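Local coordinates for protein flavodoxin (Methanosarcina acetivorans C2A, PDB 5WID) that binds flavin mononucleotide and, as other flavodoxins do, probably serves as a small electron-transfer protein, at residues Ala3-Leu8 / Asn23-Lys28; Gln33-Tyr38 / Leu42-Glu47; Pro65-Met70 / Ala101-Glu106. All coordinates share one frame; numbering follows the deposited sequence.

In the fold
All three contacts belong to the flavodoxin fold, a largely parallel sheet flanked by helices, and they follow one another along the chain without nesting. Interactions 1 and 2, with centres about 11 Å apart, meet at the neighbouring parallel strands 2-8 and 31-36, where Val5 O lies 2.9 Å from Ile35 N. Interaction 1 packs helix 13-27 on strand 2-8; interaction 2 ties strand 31-36 to helix 42-47, which follows it in the chain. Interaction 3, its centre about 18 Å from that of interaction 1 and on the opposite side of the chain's centre, joins helices 64-76 and 96-106. Phe37 and Leu45 of interaction 2 touch Pro65 and Phe69 of interaction 3, linking the three in the scaffold that holds the flavin.

Interaction 1 (Ala3-Leu8 / Asn23-Lys28); sequences AIVVYL and NGIESK. With ACT (acetate ion), chain F.
Ile25 reaches strand 2-8 because its CG1 stands anti to its own carbonyl carbon (chi1 -64°) and the branch then runs on extended (chi2 166°), which sends CD1 out toward Ala3 and Val5. On the strand, the valine has CG1 anti to the backbone N (chi1 -176°), leaving CG2 as the methyl that faces Ile25. The two elements open the beta-alpha-beta unit of strand 2-8, helix 13-27 and strand 31-36 in the flavodoxin fold, and the contact is the last turn of that helix lying against the start of the first strand. The contact is entirely apolar: Ile25 CD1 is 3.8 Å from Val5 CG2 and 3.9 Å from Ala3 CB, while Ile25 CG2 is 4.1 Å from the same Ala3 CB. One isoleucine thus spans two residues of the strand, and the Val5 and Ile25 side chains run antiparallel past one another. No hydrogen bond crosses between the segments, consistent with three buried hydrocarbon groups. Val5 also packs on Ala18 and Ile21 earlier in the helix, and Ile25 on Val32 of the adjoining strand, so the contact continues both along the helix and across the sheet. At the helix end, Ser27 OG donates to Gly24 O at 2.7 Å. Farther along the strand Tyr7 contacts Lys15 and Ala18, and its hydroxyl OH donates to OXT of an acetate ion, probably from the crystallisation liquor, at 2.6 Å, with OXT lying close to the plane of the ring, beside its hydroxyl edge.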
loop_
_atom_site.group_PDB
_atom_site.type_symbol
_atom_site.label_atom_id
_atom_site.label_comp_id
_atom_site.label_asym_id
_atom_site.label_seq_id
_atom_site.Cartn_x
_atom_site.Cartn_y
_atom_site.Cartn_z
ATOM N N ALA A 3 -0.771 11.234 2.337
ATOM C CA ALA A 3 -0.565 9.877 1.861
ATOM C C ALA A 3 -1.835 9.076 2.090
ATOM O O ALA A 3 -2.626 9.380 2.988
ATOM C CB ALA A 3 0.604 9.190 2.578
ATOM N N ILE A 4 -2.024 8.039 1.286
ATOM C CA ILE A 4 -3.153 7.139 1.460
ATOM C C ILE A 4 -2.625 5.709 1.438
ATOM O O ILE A 4 -1.759 5.375 0.625
ATOM C CB ILE A 4 -4.241 7.384 0.393
ATOM C CG1 ILE A 4 -5.458 6.493 0.620
ATOM C CG2 ILE A 4 -3.712 7.193 -1.013
ATOM C CD1 ILE A 4 -6.747 7.203 0.211
ATOM N N VAL A 5 -3.089 4.895 2.385
ATOM C CA VAL A 5 -2.705 3.486 2.489
ATOM C C VAL A 5 -3.974 2.677 2.236
ATOM O O VAL A 5 -4.894 2.689 3.064
ATOM C CB VAL A 5 -2.096 3.140 3.854
ATOM C CG1 VAL A 5 -1.633 1.674 3.862
ATOM C CG2 VAL A 5 -0.945 4.109 4.225
ATOM N N VAL A 6 -4.038 2.006 1.086
ATOM C CA VAL A 6 -5.237 1.314 0.614
ATOM C C VAL A 6 -4.971 -0.181 0.675
ATOM O O VAL A 6 -3.904 -0.626 0.246
ATOM C CB VAL A 6 -5.582 1.717 -0.834
ATOM C CG1 VAL A 6 -6.867 0.992 -1.308
ATOM C CG2 VAL A 6 -5.695 3.223 -0.967
ATOM N N TYR A 7 -5.943 -0.962 1.155
ATOM C CA TYR A 7 -5.666 -2.388 1.340
ATOM C C TYR A 7 -6.899 -3.245 1.064
ATOM O O TYR A 7 -8.047 -2.790 1.142
ATOM C CB TYR A 7 -5.145 -2.684 2.764
ATOM C CG TYR A 7 -6.153 -2.325 3.822
ATOM C CD1 TYR A 7 -6.232 -1.030 4.326
ATOM C CD2 TYR A 7 -7.068 -3.269 4.280
ATOM C CE1 TYR A 7 -7.187 -0.691 5.272
ATOM C CE2 TYR A 7 -8.031 -2.937 5.222
ATOM C CZ TYR A 7 -8.084 -1.644 5.714
ATOM O OH TYR A 7 -9.033 -1.301 6.656
ATOM N N LEU A 8 -6.624 -4.507 0.734
ATOM C CA LEU A 8 -7.602 -5.588 0.750
ATOM C C LEU A 8 -7.130 -6.607 1.772
ATOM O O LEU A 8 -5.959 -7.002 1.756
ATOM C CB LEU A 8 -7.736 -6.259 -0.623
ATOM C CG LEU A 8 -8.832 -7.330 -0.737
ATOM C CD1 LEU A 8 -9.412 -7.379 -2.161
ATOM C CD2 LEU A 8 -8.286 -8.712 -0.345
ATOM N N ASN A 23 0.517 4.433 10.852
ATOM C CA ASN A 23 1.082 4.943 12.096
ATOM C C ASN A 23 2.467 5.532 11.860
ATOM O O ASN A 23 2.816 6.575 12.431
ATOM C CB ASN A 23 1.129 3.814 13.129
ATOM C CG ASN A 23 1.751 4.234 14.446
ATOM O OD1 ASN A 23 2.946 4.043 14.671
ATOM N ND2 ASN A 23 0.934 4.778 15.337
ATOM N N GLY A 24 3.276 4.871 11.029
ATOM C CA GLY A 24 4.594 5.405 10.725
ATOM C C GLY A 24 4.520 6.715 9.960
ATOM O O GLY A 24 5.294 7.641 10.221
ATOM N N ILE A 25 3.588 6.816 9.006
ATOM C CA ILE A 25 3.420 8.070 8.271
ATOM C C ILE A 25 2.984 9.180 9.222
ATOM O O ILE A 25 3.533 10.293 9.202
ATOM C CB ILE A 25 2.420 7.897 7.111
ATOM C CG1 ILE A 25 2.948 6.908 6.070
ATOM C CG2 ILE A 25 2.118 9.245 6.426
ATOM C CD1 ILE A 25 1.885 6.451 5.087
ATOM N N GLU A 26 2.000 8.888 10.084
ATOM C CA GLU A 26 1.556 9.869 11.086
ATOM C C GLU A 26 2.713 10.356 11.945
ATOM O O GLU A 26 2.775 11.539 12.308
ATOM C CB GLU A 26 0.494 9.262 12.009
ATOM C CG GLU A 26 -0.893 9.147 11.439
ATOM C CD GLU A 26 -1.814 8.291 12.303
ATOM O OE1 GLU A 26 -1.370 7.795 13.366
ATOM O OE2 GLU A 26 -2.983 8.105 11.910
ATOM N N SER A 27 3.610 9.443 12.329
ATOM C CA SER A 27 4.681 9.778 13.259
ATOM C C SER A 27 5.614 10.850 12.713
ATOM O O SER A 27 6.351 11.470 13.490
ATOM C CB SER A 27 5.479 8.522 13.630
ATOM O OG SER A 27 6.402 8.154 12.614
ATOM N N LYS A 28 5.596 11.088 11.401
ATOM C CA LYS A 28 6.421 12.116 10.781
ATOM C C LYS A 28 5.603 13.331 10.363
ATOM O O LYS A 28 6.062 14.132 9.542
ATOM C CB LYS A 28 7.178 11.537 9.585
ATOM C CG LYS A 28 8.084 10.362 9.929
ATOM C CD LYS A 28 8.857 10.605 11.208
ATOM C CE LYS A 28 10.185 11.255 10.924
ATOM N NZ LYS A 28 11.089 11.205 12.106
HETATM C C ACT F . -12.216 -2.343 6.754
HETATM O O ACT F . -13.180 -2.987 6.259
HETATM O OXT ACT F . -11.063 -2.850 6.694
HETATM C CH3 ACT F . -12.438 -1.028 7.410
#

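Interaction 2 (Gln33-Tyr38 / Leu42-Glu47); sequences QVISFY and LDELKE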
loop_
_atom_site.group_PDB
_atom_site.type_symbol
_atom_site.label_atom_id
_atom_site.label_comp_id
_atom_site.label_asym_id
_atom_site.label_seq_id
_atom_site.Cartn_x
_atom_site.Cartn_y
_atom_site.Cartn_z
ATOM N N GLN A 33 -4.558 8.666 5.459
ATOM C CA GLN A 33 -5.735 7.874 5.769
ATOM C C GLN A 33 -5.465 6.437 5.365
ATOM O O GLN A 33 -4.866 6.173 4.319
ATOM C CB GLN A 33 -7.011 8.455 5.120
ATOM C CG GLN A 33 -7.477 7.905 3.803
ATOM C CD GLN A 33 -8.580 8.781 3.208
ATOM O OE1 GLN A 33 -8.309 9.698 2.428
ATOM N NE2 GLN A 33 -9.825 8.515 3.596
ATOM N N VAL A 34 -5.839 5.523 6.250
ATOM C CA VAL A 34 -5.704 4.090 6.034
ATOM C C VAL A 34 -7.106 3.586 5.757
ATOM O O VAL A 34 -8.007 3.770 6.589
ATOM C CB VAL A 34 -5.086 3.392 7.256
ATOM C CG1 VAL A 34 -5.029 1.879 7.036
ATOM C CG2 VAL A 34 -3.697 3.975 7.534
ATOM N N ILE A 35 -7.315 3.003 4.584
ATOM C CA ILE A 35 -8.681 2.777 4.126
ATOM C C ILE A 35 -8.737 1.531 3.254
ATOM O O ILE A 35 -7.853 1.274 2.431
ATOM C CB ILE A 35 -9.215 4.030 3.395
ATOM C CG1 ILE A 35 -10.695 3.882 3.051
ATOM C CG2 ILE A 35 -8.364 4.365 2.178
ATOM C CD1 ILE A 35 -11.347 5.216 2.714
ATOM N N SER A 36 -9.793 0.752 3.450
ATOM C CA SER A 36 -10.038 -0.393 2.593
ATOM C C SER A 36 -10.312 0.058 1.157
ATOM O O SER A 36 -10.937 1.100 0.916
ATOM C CB SER A 36 -11.210 -1.191 3.170
ATOM O OG SER A 36 -11.800 -2.024 2.207
ATOM N N PHE A 37 -9.823 -0.726 0.188
ATOM C CA PHE A 37 -10.034 -0.399 -1.223
ATOM C C PHE A 37 -11.505 -0.173 -1.545
ATOM O O PHE A 37 -11.838 0.610 -2.442
ATOM C CB PHE A 37 -9.503 -1.527 -2.122
ATOM C CG PHE A 37 -10.460 -2.690 -2.225
ATOM C CD1 PHE A 37 -10.572 -3.594 -1.180
ATOM C CD2 PHE A 37 -11.310 -2.822 -3.315
ATOM C CE1 PHE A 37 -11.504 -4.635 -1.231
ATOM C CE2 PHE A 37 -12.233 -3.858 -3.374
ATOM C CZ PHE A 37 -12.321 -4.771 -2.329
ATOM N N TYR A 38 -12.398 -0.887 -0.858
ATOM C CA TYR A 38 -13.822 -0.784 -1.144
ATOM C C TYR A 38 -14.362 0.604 -0.833
ATOM O O TYR A 38 -15.298 1.067 -1.497
ATOM C CB TYR A 38 -14.567 -1.848 -0.333
ATOM C CG TYR A 38 -16.044 -1.832 -0.559
ATOM C CD1 TYR A 38 -16.583 -2.209 -1.787
ATOM C CD2 TYR A 38 -16.910 -1.422 0.446
ATOM C CE1 TYR A 38 -17.950 -2.181 -2.002
ATOM C CE2 TYR A 38 -18.270 -1.385 0.233
ATOM C CZ TYR A 38 -18.784 -1.764 -0.985
ATOM O OH TYR A 38 -20.147 -1.729 -1.171
ATOM N N LEU A 42 -12.179 7.995 -5.637
ATOM C CA LEU A 42 -11.231 8.412 -6.666
ATOM C C LEU A 42 -10.534 9.713 -6.286
ATOM O O LEU A 42 -9.309 9.833 -6.414
ATOM C CB LEU A 42 -11.957 8.558 -8.006
ATOM C CG LEU A 42 -11.084 8.992 -9.183
ATOM C CD1 LEU A 42 -9.988 7.971 -9.416
ATOM C CD2 LEU A 42 -11.925 9.205 -10.445
ATOM N N ASP A 43 -11.298 10.699 -5.802
ATOM C CA ASP A 43 -10.699 11.984 -5.435
ATOM C C ASP A 43 -9.655 11.842 -4.336
ATOM O O ASP A 43 -8.703 12.629 -4.287
ATOM C CB ASP A 43 -11.772 12.977 -4.976
ATOM C CG ASP A 43 -12.557 13.564 -6.127
ATOM O OD1 ASP A 43 -13.675 14.058 -5.883
ATOM O OD2 ASP A 43 -12.053 13.546 -7.270
ATOM N N GLU A 44 -9.831 10.877 -3.429
ATOM C CA GLU A 44 -8.838 10.690 -2.371
ATOM C C GLU A 44 -7.510 10.203 -2.939
ATOM O O GLU A 44 -6.442 10.583 -2.445
ATOM C CB GLU A 44 -9.376 9.722 -1.316
ATOM C CG GLU A 44 -10.546 10.328 -0.546
ATOM C CD GLU A 44 -11.229 9.354 0.401
ATOM O OE1 GLU A 44 -11.389 8.167 0.049
ATOM O OE2 GLU A 44 -11.626 9.796 1.499
ATOM N N LEU A 45 -7.555 9.356 -3.973
ATOM C CA LEU A 45 -6.327 8.942 -4.648
ATOM C C LEU A 45 -5.688 10.116 -5.384
ATOM O O LEU A 45 -4.469 10.314 -5.310
ATOM C CB LEU A 45 -6.630 7.804 -5.633
ATOM C CG LEU A 45 -7.070 6.466 -5.028
ATOM C CD1 LEU A 45 -7.399 5.468 -6.133
ATOM C CD2 LEU A 45 -6.011 5.917 -4.104
ATOM N N LYS A 46 -6.503 10.903 -6.101
ATOM C CA LYS A 46 -5.984 12.056 -6.834
ATOM C C LYS A 46 -5.325 13.059 -5.895
ATOM O O LYS A 46 -4.318 13.681 -6.249
ATOM C CB LYS A 46 -7.112 12.740 -7.611
ATOM C CG LYS A 46 -7.706 11.913 -8.748
ATOM C CD LYS A 46 -8.947 12.604 -9.304
ATOM C CE LYS A 46 -9.342 12.042 -10.661
ATOM N NZ LYS A 46 -10.456 12.839 -11.279
ATOM N N GLU A 47 -5.879 13.225 -4.694
ATOM C CA GLU A 47 -5.353 14.215 -3.757
ATOM C C GLU A 47 -3.996 13.809 -3.184
ATOM O O GLU A 47 -3.191 14.677 -2.829
ATOM C CB GLU A 47 -6.367 14.424 -2.627
ATOM C CG GLU A 47 -5.868 15.288 -1.472
ATOM C CD GLU A 47 -6.728 15.173 -0.219
ATOM O OE1 GLU A 47 -6.647 16.086 0.629
ATOM O OE2 GLU A 47 -7.476 14.177 -0.077
#
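The connection from strand 31-36 into the short helix 42-47 is bridged by a polar contact between Gln33 on the strand and Glu44 on the helix. Gln33 NE2 donates to Glu44 OE2 at 3.0 Å, with an N-H...O angle of 146°, so the bond is noticeably bent. The donor comes from above the carboxylate, 65° out of its plane, while OE2 itself is only modestly tilted from the amide plane. That fits the 76° between the two flat groups and the near-perpendicular crossing of the side chains. Gln33 is brought there by a first torsion displaced from a staggered position, after which the chain extends and chi3 turns the amide. Its other polar atom, Gln33 OE1, lies 3.4 Å from Glu44 OE2; as both are acceptors, this is no bond, and OE1 instead accepts from Lys2 NZ. The lysine might offset part of the charge of Glu44. In the flavodoxin fold this is an edge of the parallel sheet: strand 31-36 pairs with strand 2-8 through backbone bonds of Gln33 to Ala3 and Val5, and the chain then turns over the sheet into helix 42-47. Glu44 also reaches back to that turn, its OE1 accepting from the backbone N of Lys41, so its two oxygens serve different partners and the carboxylate is restrained in rotation. Ile35, which also packs on Val40 of the turn, adds an apolar neighbour on the OE1 side, its CD1 lying 4.0 Å from Glu44 OE1.

Interaction 3 (Pro65-Met70 / Ala101-Glu106); sequences PMEKFM and AEKMRE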
loop_
_atom_site.group_PDB
_atom_site.type_symbol
_atom_site.label_atom_id
_atom_site.label_comp_id
_atom_site.label_asym_id
_atom_site.label_seq_id
_atom_site.Cartn_x
_atom_site.Cartn_y
_atom_site.Cartn_z
ATOM N N PRO A 65 -10.940 -8.339 -6.584
ATOM C CA PRO A 65 -11.381 -6.958 -6.333
ATOM C C PRO A 65 -10.235 -5.965 -6.303
ATOM O O PRO A 65 -10.409 -4.827 -6.752
ATOM C CB PRO A 65 -12.085 -7.051 -4.971
ATOM C CG PRO A 65 -12.599 -8.481 -4.941
ATOM C CD PRO A 65 -11.457 -9.261 -5.552
ATOM N N MET A 66 -9.060 -6.361 -5.805
ATOM C CA MET A 66 -7.929 -5.436 -5.808
ATOM C C MET A 66 -7.348 -5.280 -7.210
ATOM O O MET A 66 -6.897 -4.185 -7.587
ATOM C CB MET A 66 -6.847 -5.902 -4.824
ATOM C CG MET A 66 -5.586 -5.010 -4.827
ATOM S SD MET A 66 -5.958 -3.292 -4.445
ATOM C CE MET A 66 -6.065 -3.350 -2.660
ATOM N N GLU A 67 -7.326 -6.359 -7.996
ATOM C CA GLU A 67 -6.845 -6.227 -9.367
ATOM C C GLU A 67 -7.705 -5.238 -10.139
ATOM O O GLU A 67 -7.189 -4.381 -10.869
ATOM C CB GLU A 67 -6.830 -7.592 -10.056
ATOM C CG GLU A 67 -6.086 -7.584 -11.372
ATOM C CD GLU A 67 -6.127 -8.925 -12.080
ATOM O OE1 GLU A 67 -6.555 -9.924 -11.459
ATOM O OE2 GLU A 67 -5.726 -8.975 -13.262
ATOM N N LYS A 68 -9.026 -5.329 -9.964
ATOM C CA LYS A 68 -9.947 -4.396 -10.608
ATOM C C LYS A 68 -9.743 -2.980 -10.080
ATOM O O LYS A 68 -9.684 -2.018 -10.857
ATOM C CB LYS A 68 -11.381 -4.877 -10.380
ATOM C CG LYS A 68 -12.462 -3.954 -10.907
ATOM C CD LYS A 68 -13.844 -4.558 -10.678
ATOM C CE LYS A 68 -14.826 -4.105 -11.747
ATOM N NZ LYS A 68 -14.482 -4.660 -13.087
ATOM N N PHE A 69 -9.618 -2.834 -8.757
ATOM C CA PHE A 69 -9.350 -1.522 -8.175
ATOM C C PHE A 69 -8.120 -0.877 -8.801
ATOM O O PHE A 69 -8.131 0.311 -9.141
ATOM C CB PHE A 69 -9.157 -1.635 -6.660
ATOM C CG PHE A 69 -8.620 -0.374 -6.043
ATOM C CD1 PHE A 69 -9.477 0.675 -5.745
ATOM C CD2 PHE A 69 -7.263 -0.216 -5.811
ATOM C CE1 PHE A 69 -8.987 1.856 -5.198
ATOM C CE2 PHE A 69 -6.772 0.956 -5.264
ATOM C CZ PHE A 69 -7.651 1.994 -4.955
ATOM N N MET A 70 -7.040 -1.653 -8.956
ATOM C CA MET A 70 -5.807 -1.115 -9.526
ATOM C C MET A 70 -5.958 -0.801 -11.009
ATOM O O MET A 70 -5.514 0.259 -11.476
ATOM C CB MET A 70 -4.667 -2.103 -9.314
ATOM C CG MET A 70 -4.330 -2.271 -7.832
ATOM S SD MET A 70 -2.712 -3.003 -7.634
ATOM C CE MET A 70 -1.637 -1.617 -8.088
ATOM N N ALA A 101 3.420 -3.945 -7.063
ATOM C CA ALA A 101 4.528 -3.057 -7.407
ATOM C C ALA A 101 4.726 -2.968 -8.913
ATOM O O ALA A 101 4.943 -1.877 -9.455
ATOM C CB ALA A 101 5.812 -3.541 -6.736
ATOM N N GLU A 102 4.675 -4.111 -9.609
ATOM C CA GLU A 102 4.858 -4.100 -11.057
ATOM C C GLU A 102 3.764 -3.288 -11.745
ATOM O O GLU A 102 4.045 -2.506 -12.661
ATOM C CB GLU A 102 4.899 -5.537 -11.586
ATOM C CG GLU A 102 6.253 -6.198 -11.392
ATOM C CD GLU A 102 6.214 -7.717 -11.510
ATOM O OE1 GLU A 102 5.260 -8.251 -12.117
ATOM O OE2 GLU A 102 7.150 -8.372 -10.998
ATOM N N LYS A 103 2.511 -3.453 -11.307
ATOM C CA LYS A 103 1.418 -2.654 -11.854
ATOM C C LYS A 103 1.654 -1.169 -11.636
ATOM O O LYS A 103 1.447 -0.363 -12.549
ATOM C CB LYS A 103 0.100 -3.050 -11.199
ATOM C CG LYS A 103 -0.756 -3.994 -11.984
ATOM C CD LYS A 103 -2.147 -4.059 -11.358
ATOM C CE LYS A 103 -2.782 -5.398 -11.652
ATOM N NZ LYS A 103 -2.909 -5.575 -13.105
ATOM N N MET A 104 2.080 -0.788 -10.425
ATOM C CA MET A 104 2.333 0.623 -10.144
ATOM C C MET A 104 3.410 1.190 -11.060
ATOM O O MET A 104 3.276 2.313 -11.563
ATOM C CB MET A 104 2.739 0.806 -8.686
ATOM C CG MET A 104 1.619 0.515 -7.716
ATOM S SD MET A 104 2.246 0.712 -6.034
ATOM C CE MET A 104 0.821 1.426 -5.252
ATOM N N ARG A 105 4.496 0.441 -11.270
ATOM C CA ARG A 105 5.557 0.922 -12.149
ATOM C C ARG A 105 5.050 1.091 -13.578
ATOM O O ARG A 105 5.383 2.074 -14.251
ATOM C CB ARG A 105 6.757 -0.032 -12.097
ATOM C CG ARG A 105 7.500 0.007 -10.773
ATOM C CD ARG A 105 8.816 -0.764 -10.810
ATOM N NE ARG A 105 9.357 -0.936 -9.464
ATOM C CZ ARG A 105 9.259 -2.066 -8.765
ATOM N NH1 ARG A 105 8.666 -3.124 -9.302
ATOM N NH2 ARG A 105 9.770 -2.148 -7.545
ATOM N N GLU A 106 4.226 0.152 -14.048
ATOM C CA GLU A 106 3.668 0.240 -15.394
ATOM C C GLU A 106 2.801 1.479 -15.559
ATOM O O GLU A 106 2.673 2.006 -16.671
ATOM C CB GLU A 106 2.846 -1.012 -15.704
ATOM C CG GLU A 106 3.650 -2.176 -16.248
ATOM C CD GLU A 106 2.883 -3.489 -16.188
ATOM O OE1 GLU A 106 3.433 -4.519 -16.634
ATOM O OE2 GLU A 106 1.734 -3.491 -15.692
HETATM O O HOH W 1 -4.951 -7.202 -15.130
#
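Lys103 is the first residue of segment 101-106 to meet helix 64-76, and its aliphatic chain does most of the work. Its CD lies 3.8 Å from Met70 CB and also approaches Met70 SD. Its CB is 3.8 Å from Met70 CE, so the lysine chain passes across the methionine at a slant. Met70 CG stands anti to the carbonyl carbon (chi1 -66°), and the bend at chi3 turns its methyl toward the other helix. Beyond CD, Lys103 CE sits 4.0 Å from Glu67 CG. Its NZ, turned by chi4, pairs in a salt bridge with Asp71; toward Glu67 OE2 the separation is 4.4 Å, too far for a salt bridge. A water donates to Glu67 OE2 at 2.7 Å and accepts weakly from Lys103 NZ, joining the two charges indirectly. With Lys103 cut back to an alanine, Asp71 would probably lose its cationic mate and one flank of Met70 its cover. Next in sequence, Met104 receives the methyl of Met70 on its CG at 3.9 Å, the two side chains crossing at about a right angle. The axes of segments 65-70 and 101-106 run nearly parallel, 12° apart, and approach to 11.6 Å, so long side chains span the gap. Beneath them, Met104 rests on Val53 of strand 50-58 and Val111 of strand 110-119, whereas Met70 and Lys103 both touch Met62 of strand 61-62.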